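Cysteine desulfurase (Thermococcus onnurineus, PDB 5B7U) probably catalyses the transfer of sulfur from L-cysteine to a carrier, releasing L-alanine, with pyridoxal 5'-phosphate as cofactor. Local coordinates at residues R64-R69 / A286-I291; T242-L247 / G292-L297. All coordinates share one frame; numbering follows the deposited sequence.

Contact 1 (R64-R69 / A286-I291); sequences RANVHR and AGTPNI. With CYS (cysteine), chain C.
Asn-66 reaches across to Thr-288 with its amide. ND2 of Asn-66 gives a hydrogen bond to OG1 of Thr-288 at 2.9 Å. The N-H...O angle is 165°, and the hydroxyl lies nearly in the amide plane. The other end of the amide turns back on its own loop. OD1 of Asn-66 takes the backbone N of Val-67 on a lone pair at 2.8 Å. Bonds at both ends fix the rotation of the amide. With an alanine here, Thr-288 OG1 would probably lose a donor and Val-67 N its acceptor, and a gap would open beside the threonine methyl.

The tight part is the packing of Ile-291. Its CD1 methyl has a polar neighbour in Ala-65 O, 3.8 Å away, and the isoleucine side chain crosses that of Asn-66 at about a right angle. The apolar neighbour is Val-67, which divides its two methyls. CG1, anti to the carbonyl carbon, meets CD1 of Ile-291 tip to tip at 3.9 Å. CG2 points at CD of Pro-289, 4.0 Å away. The looser side is at His-68, which is exposed to solvent. Its ring lies against Val-67, with CG2 over the ring centre on one face, and touches Pro-289 only loosely.

Thr-288 belongs to the cofactor site: OG1 also bonds the pyridoxal-phosphate lysine of the second subunit. Two residues on, Asn-290 sends ND2 to OXT of the bound cysteine at 2.8 Å, almost straight at 174°. Its OD1 caps the helix that follows.

Segment 64-69 lies in the loop between helix 50-62 and helix 73-93. Segment 286-291 leads into helix 291-307. Tyr-82 of helix 73-93 packs against both Val-67 and Pro-289.

Contact 2 (T242-L247 / G292-L297); sequences TGIGVL and GGAIGL. With CYS (cysteine), chain C.
The backbones of Ile-244 and Gly-293 come close, with CA atoms 5.6 Å apart, where the chain entering strand 245-249 passes the first turn of helix 291-307. This is helix-on-sheet packing in the large alpha/beta domain of a class-V, fold-type I enzyme. The strand is part of the seven-stranded mixed sheet, running antiparallel to both neighbours, 100-103 and 229-233. No hydrogen bond crosses between the segments.

Ile-244 carries most of the contact. Its CG2 sits 3.5 Å from the carbonyl O of Gly-293 and also touches CB of Leu-297. CG1 is anti to the backbone N (chi1 -169°), and the turn at chi2 brings CD1 to Ala-294, 3.9 Å from its N. Glycine suits position 293: a CB there would be only 3.4 Å from Ile-244 CB and would also crowd the carboxylate of the bound cysteine. Phe-102 of strand 100-103 packs against Ile-244, Val-246 and Ala-294.

Leu-297, one turn further along the helix, crosses Ile-244 obliquely and meets Val-246 at about a right angle. There CD2 of Leu-297 rests 3.9 Å from CG2 of Val-246.

How the contacts relate
The centres of the two contacts are 12 Å apart, on the same side of the chain's centre. Their segments alternate along the chain: 64-69, 242-247, 286-291, then 292-297. The last two are continuous, so contact 1 holds the approach to helix 291-307 and contact 2 its first turns. Helix 73-93 lies beside both. They also meet directly, since Asn-290 ND2 of contact 1 probably hydrogen-bonds Gly-243 O of contact 2 at 2.9 Å. Both contacts touch the bound cysteine and the second subunit. Together they tie the start of helix 291-307 to the 64-69 loop and to strand 245-249 of the large sheet, beside a bound cysteine that Asn-290 of both subunits holds between them.

Contact 1 (R64-R69 / A286-I291)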
ATOM      1  N   ARG A  64      -9.621 -14.704   7.370  1.00 15.80           N
ATOM      2  CA  ARG A  64      -9.653 -13.802   6.256  1.00 15.31           C
ATOM      3  C   ARG A  64     -10.973 -13.057   6.157  1.00 16.21           C
ATOM      4  O   ARG A  64     -11.980 -13.625   6.051  1.00 19.45           O
ATOM      5  CB  ARG A  64      -9.292 -14.534   4.955  1.00 15.74           C
ATOM      6  CG  ARG A  64      -9.286 -13.679   3.711  1.00 15.62           C
ATOM      7  CD  ARG A  64      -8.053 -12.846   3.489  1.00 16.44           C
ATOM      8  NE  ARG A  64      -8.064 -12.385   2.141  1.00 17.28           N
ATOM      9  CZ  ARG A  64      -8.539 -11.237   1.739  1.00 16.94           C
ATOM     10  NH1 ARG A  64      -8.556 -10.979   0.476  1.00 16.94           N
ATOM     11  NH2 ARG A  64      -8.923 -10.344   2.600  1.00 18.22           N
ATOM     12  N   ALA A  65     -10.910 -11.749   6.215  1.00 15.52           N
ATOM     13  CA  ALA A  65     -12.081 -10.879   6.163  1.00 16.25           C
ATOM     14  C   ALA A  65     -11.659  -9.392   6.177  1.00 15.35           C
ATOM     15  O   ALA A  65     -10.569  -9.098   6.569  1.00 13.73           O
ATOM     16  CB  ALA A  65     -12.968 -11.133   7.359  1.00 15.49           C
ATOM     17  N   ASN A  66     -12.553  -8.505   5.759  1.00 14.24           N
ATOM     18  CA  ASN A  66     -12.288  -7.095   5.816  1.00 15.62           C
ATOM     19  C   ASN A  66     -12.558  -6.627   7.275  1.00 18.51           C
ATOM     20  O   ASN A  66     -13.152  -7.330   8.047  1.00 15.61           O
ATOM     21  CB  ASN A  66     -13.093  -6.299   4.821  1.00 14.38           C
ATOM     22  CG  ASN A  66     -12.366  -5.091   4.331  1.00 17.84           C
ATOM     23  OD1 ASN A  66     -11.737  -4.397   5.084  1.00 16.03           O
ATOM     24  ND2 ASN A  66     -12.466  -4.845   3.061  1.00 14.80           N
ATOM     25  N   VAL A  67     -12.076  -5.451   7.611  1.00 17.68           N
ATOM     26  CA  VAL A  67     -12.216  -4.977   8.959  1.00 19.64           C
ATOM     27  C   VAL A  67     -13.439  -4.085   9.085  1.00 23.05           C
ATOM     28  O   VAL A  67     -14.457  -4.406   8.586  1.00 23.99           O
ATOM     29  CB  VAL A  67     -10.919  -4.319   9.451  1.00 18.34           C
ATOM     30  CG1 VAL A  67      -9.840  -5.361   9.536  1.00 19.29           C
ATOM     31  CG2 VAL A  67     -10.504  -3.216   8.521  1.00 19.29           C
ATOM     32  N   HIS A  68     -13.309  -2.965   9.746  1.00 26.49           N
ATOM     33  CA  HIS A  68     -14.426  -2.045   9.907  1.00 34.40           C
ATOM     34  C   HIS A  68     -15.626  -2.657  10.667  1.00 33.34           C
ATOM     35  O   HIS A  68     -16.748  -2.337  10.412  1.00 28.70           O
ATOM     36  CB  HIS A  68     -14.869  -1.492   8.574  1.00 41.56           C
ATOM     37  CG  HIS A  68     -13.761  -0.876   7.779  1.00 50.61           C
ATOM     38  ND1 HIS A  68     -13.064   0.225   8.209  1.00 53.91           N
ATOM     39  CD2 HIS A  68     -13.241  -1.200   6.573  1.00 55.49           C
ATOM     40  CE1 HIS A  68     -12.150   0.539   7.312  1.00 48.56           C
ATOM     41  NE2 HIS A  68     -12.247  -0.304   6.307  1.00 53.54           N
ATOM     42  N   ARG A  69     -15.307  -3.527  11.606  1.00 32.03           N
ATOM     43  CA  ARG A  69     -16.261  -4.164  12.478  1.00 36.62           C
ATOM     44  C   ARG A  69     -17.519  -4.734  11.813  1.00 36.09           C
ATOM     45  O   ARG A  69     -18.623  -4.436  12.203  1.00 34.88           O
ATOM     46  CB  ARG A  69     -16.636  -3.205  13.602  1.00 38.47           C
ATOM     47  CG  ARG A  69     -15.544  -3.034  14.637  1.00 45.97           C
ATOM     48  CD  ARG A  69     -15.434  -4.208  15.620  1.00 53.29           C
ATOM     49  NE  ARG A  69     -14.298  -4.032  16.531  1.00 60.52           N
ATOM     50  CZ  ARG A  69     -13.654  -5.000  17.169  1.00 58.17           C
ATOM     51  NH1 ARG A  69     -13.998  -6.260  17.032  1.00 53.70           N
ATOM     52  NH2 ARG A  69     -12.621  -4.692  17.936  1.00 58.29           N
ATOM     53  N   ALA A 286      -7.798   5.500   3.782  1.00 14.64           N
ATOM     54  CA  ALA A 286      -8.808   5.410   2.779  1.00 14.86           C
ATOM     55  C   ALA A 286      -8.766   4.021   2.170  1.00 14.88           C
ATOM     56  O   ALA A 286      -7.672   3.520   1.731  1.00 14.82           O
ATOM     57  CB  ALA A 286      -8.584   6.476   1.735  1.00 16.60           C
ATOM     58  N   GLY A 287      -9.904   3.378   2.169  1.00 14.63           N
ATOM     59  CA  GLY A 287     -10.078   2.061   1.616  1.00 15.61           C
ATOM     60  C   GLY A 287      -9.593   0.910   2.464  1.00 16.45           C
ATOM     61  O   GLY A 287      -9.065   1.078   3.493  1.00 14.98           O
ATOM     62  N   THR A 288      -9.823  -0.288   1.975  1.00 15.30           N
ATOM     63  CA  THR A 288      -9.382  -1.468   2.661  1.00 13.51           C
ATOM     64  C   THR A 288      -7.873  -1.381   2.920  1.00 14.17           C
ATOM     65  O   THR A 288      -7.116  -1.322   2.027  1.00 14.93           O
ATOM     66  CB  THR A 288      -9.665  -2.745   1.834  1.00 14.52           C
ATOM     67  OG1 THR A 288     -11.035  -2.860   1.555  1.00 13.43           O
ATOM     68  CG2 THR A 288      -9.245  -3.937   2.552  1.00 14.53           C
ATOM     69  N   PRO A 289      -7.508  -1.391   4.258  1.00 14.62           N
ATOM     70  CA  PRO A 289      -6.056  -1.337   4.499  1.00 14.89           C
ATOM     71  C   PRO A 289      -5.333  -2.628   4.159  1.00 13.97           C
ATOM     72  O   PRO A 289      -5.963  -3.577   3.850  1.00 13.43           O
ATOM     73  CB  PRO A 289      -5.905  -1.084   5.988  1.00 15.55           C
ATOM     74  CG  PRO A 289      -7.199  -1.249   6.631  1.00 17.32           C
ATOM     75  CD  PRO A 289      -8.217  -1.595   5.602  1.00 14.66           C
ATOM     76  N   ASN A 290      -4.012  -2.618   4.243  1.00 13.42           N
ATOM     77  CA  ASN A 290      -3.237  -3.814   4.025  1.00 12.72           C
ATOM     78  C   ASN A 290      -3.263  -4.607   5.354  1.00 12.79           C
ATOM     79  O   ASN A 290      -2.361  -4.596   6.128  1.00 10.84           O
ATOM     80  CB  ASN A 290      -1.830  -3.518   3.608  1.00 14.18           C
ATOM     81  CG  ASN A 290      -1.075  -4.764   3.259  1.00 12.87           C
ATOM     82  OD1 ASN A 290      -1.606  -5.838   3.315  1.00 14.41           O
ATOM     83  ND2 ASN A 290       0.160  -4.615   2.924  1.00 13.81           N
ATOM     84  N   ILE A 291      -4.345  -5.312   5.540  1.00 13.11           N
ATOM     85  CA  ILE A 291      -4.649  -5.975   6.797  1.00 13.29           C
ATOM     86  C   ILE A 291      -3.606  -7.041   7.081  1.00 14.76           C
ATOM     87  O   ILE A 291      -3.063  -7.095   8.191  1.00 13.42           O
ATOM     88  CB  ILE A 291      -6.060  -6.592   6.838  1.00 13.15           C
ATOM     89  CG1 ILE A 291      -7.158  -5.513   6.724  1.00 14.86           C
ATOM     90  CG2 ILE A 291      -6.227  -7.407   8.109  1.00 13.15           C
ATOM     91  CD1 ILE A 291      -8.393  -6.032   6.021  1.00 15.13           C
TER
HETATM   92  N   CYS C 401      -0.584  -9.344   2.789  1.00 44.92           N
HETATM   93  CA  CYS C 401       0.834  -8.980   2.604  1.00 47.73           C
HETATM   94  C   CYS C 401       0.964  -7.649   1.899  1.00 45.27           C
HETATM   95  O   CYS C 401       0.368  -7.422   0.794  1.00 36.65           O
HETATM   96  CB  CYS C 401       1.614  -9.997   1.775  1.00 58.29           C
HETATM   97  SG  CYS C 401       2.996  -9.147   0.960  1.00 58.81           S
HETATM   98  OXT CYS C 401       1.722  -6.837   2.477  1.00 34.41           O

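Contact 2 (T242-L247 / G292-L297)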
ATOM      1  N   THR A 242       6.480  -6.485   2.738  1.00 12.65           N
ATOM      2  CA  THR A 242       6.486  -5.355   1.886  1.00 12.63           C
ATOM      3  C   THR A 242       5.028  -4.830   1.879  1.00 13.56           C
ATOM      4  O   THR A 242       4.144  -5.491   2.292  1.00 12.60           O
ATOM      5  CB  THR A 242       6.894  -5.700   0.430  1.00 14.38           C
ATOM      6  OG1 THR A 242       6.038  -6.689  -0.082  1.00 13.66           O
ATOM      7  CG2 THR A 242       8.306  -6.137   0.355  1.00 14.53           C
ATOM      8  N   GLY A 243       4.833  -3.645   1.338  1.00 13.30           N
ATOM      9  CA  GLY A 243       3.539  -2.978   1.258  1.00 13.40           C
ATOM     10  C   GLY A 243       2.926  -2.429   2.516  1.00 13.54           C
ATOM     11  O   GLY A 243       1.713  -2.186   2.554  1.00 12.25           O
ATOM     12  N   ILE A 244       3.752  -2.251   3.567  1.00 11.87           N
ATOM     13  CA  ILE A 244       3.236  -1.630   4.759  1.00 12.99           C
ATOM     14  C   ILE A 244       4.238  -0.638   5.261  1.00 12.02           C
ATOM     15  O   ILE A 244       5.364  -0.979   5.538  1.00 14.60           O
ATOM     16  CB  ILE A 244       2.828  -2.713   5.837  1.00 12.69           C
ATOM     17  CG1 ILE A 244       2.044  -2.088   6.966  1.00 13.03           C
ATOM     18  CG2 ILE A 244       4.004  -3.587   6.329  1.00 12.57           C
ATOM     19  CD1 ILE A 244       0.653  -1.648   6.589  1.00 13.79           C
ATOM     20  N   GLY A 245       3.772   0.542   5.492  1.00 11.76           N
ATOM     21  CA  GLY A 245       4.560   1.584   6.060  1.00 12.04           C
ATOM     22  C   GLY A 245       3.763   2.262   7.158  1.00 12.79           C
ATOM     23  O   GLY A 245       2.622   2.040   7.295  1.00 11.43           O
ATOM     24  N   VAL A 246       4.418   3.116   7.903  1.00 11.70           N
ATOM     25  CA  VAL A 246       3.780   3.813   8.963  1.00 11.65           C
ATOM     26  C   VAL A 246       4.021   5.318   8.831  1.00 13.45           C
ATOM     27  O   VAL A 246       5.062   5.738   8.420  1.00 11.48           O
ATOM     28  CB  VAL A 246       4.329   3.322  10.301  1.00 12.64           C
ATOM     29  CG1 VAL A 246       3.994   4.235  11.455  1.00 14.36           C
ATOM     30  CG2 VAL A 246       3.965   1.902  10.578  1.00 13.73           C
ATOM     31  N   LEU A 247       2.994   6.068   9.204  1.00 12.63           N
ATOM     32  CA  LEU A 247       3.024   7.511   9.329  1.00 13.27           C
ATOM     33  C   LEU A 247       2.473   7.834  10.743  1.00 13.57           C
ATOM     34  O   LEU A 247       1.375   7.529  11.047  1.00 11.59           O
ATOM     35  CB  LEU A 247       2.242   8.255   8.283  1.00 14.32           C
ATOM     36  CG  LEU A 247       2.156   9.756   8.558  1.00 16.77           C
ATOM     37  CD1 LEU A 247       3.533  10.351   8.573  1.00 17.58           C
ATOM     38  CD2 LEU A 247       1.269  10.511   7.590  1.00 18.90           C
ATOM     39  N   GLY A 292      -3.297  -7.861   6.067  1.00 13.53           N
ATOM     40  CA  GLY A 292      -2.239  -8.866   6.176  1.00 13.14           C
ATOM     41  C   GLY A 292      -0.854  -8.284   6.496  1.00 12.79           C
ATOM     42  O   GLY A 292      -0.117  -8.821   7.302  1.00 11.71           O
ATOM     43  N   GLY A 293      -0.565  -7.158   5.858  1.00 12.37           N
ATOM     44  CA  GLY A 293       0.682  -6.428   6.061  1.00 13.04           C
ATOM     45  C   GLY A 293       0.839  -5.820   7.451  1.00 13.34           C
ATOM     46  O   GLY A 293       1.931  -5.888   8.037  1.00 12.89           O
ATOM     47  N   ALA A 294      -0.226  -5.219   7.955  1.00 13.15           N
ATOM     48  CA  ALA A 294      -0.217  -4.691   9.328  1.00 12.98           C
ATOM     49  C   ALA A 294      -0.020  -5.808  10.320  1.00 13.77           C
ATOM     50  O   ALA A 294       0.799  -5.666  11.256  1.00 11.96           O
ATOM     51  CB  ALA A 294      -1.487  -3.894   9.596  1.00 14.22           C
ATOM     52  N   ILE A 295      -0.659  -6.941  10.101  1.00 12.71           N
ATOM     53  CA  ILE A 295      -0.490  -8.086  10.958  1.00 12.80           C
ATOM     54  C   ILE A 295       0.956  -8.583  10.879  1.00 13.54           C
ATOM     55  O   ILE A 295       1.564  -8.864  11.864  1.00 11.83           O
ATOM     56  CB  ILE A 295      -1.547  -9.184  10.657  1.00 13.20           C
ATOM     57  CG1 ILE A 295      -2.924  -8.686  11.051  1.00 13.85           C
ATOM     58  CG2 ILE A 295      -1.222 -10.483  11.346  1.00 14.09           C
ATOM     59  CD1 ILE A 295      -4.108  -9.394  10.473  1.00 14.49           C
ATOM     60  N   GLY A 296       1.494  -8.677   9.677  1.00 11.23           N
ATOM     61  CA  GLY A 296       2.871  -9.092   9.512  1.00 13.03           C
ATOM     62  C   GLY A 296       3.890  -8.151  10.173  1.00 12.33           C
ATOM     63  O   GLY A 296       4.868  -8.539  10.741  1.00 13.18           O
ATOM     64  N   LEU A 297       3.617  -6.883  10.056  1.00 12.57           N
ATOM     65  CA  LEU A 297       4.463  -5.871  10.640  1.00 13.81           C
ATOM     66  C   LEU A 297       4.451  -6.008  12.182  1.00 13.97           C
ATOM     67  O   LEU A 297       5.470  -5.980  12.789  1.00 13.62           O
ATOM     68  CB  LEU A 297       4.084  -4.483  10.199  1.00 13.32           C
ATOM     69  CG  LEU A 297       4.752  -3.303  10.908  1.00 12.93           C
ATOM     70  CD1 LEU A 297       6.258  -3.435  10.817  1.00 13.27           C
ATOM     71  CD2 LEU A 297       4.265  -1.997  10.337  1.00 14.11           C
TER
HETATM   72  N   CYS C 401      -0.584  -9.344   2.789  1.00 44.92           N
HETATM   73  CA  CYS C 401       0.834  -8.980   2.604  1.00 47.73           C
HETATM   74  C   CYS C 401       0.964  -7.649   1.899  1.00 45.27           C
HETATM   75  O   CYS C 401       0.368  -7.422   0.794  1.00 36.65           O
HETATM   76  CB  CYS C 401       1.614  -9.997   1.775  1.00 58.29           C
HETATM   77  SG  CYS C 401       2.996  -9.147   0.960  1.00 58.81           S
HETATM   78  OXT CYS C 401       1.722  -6.837   2.477  1.00 34.41           O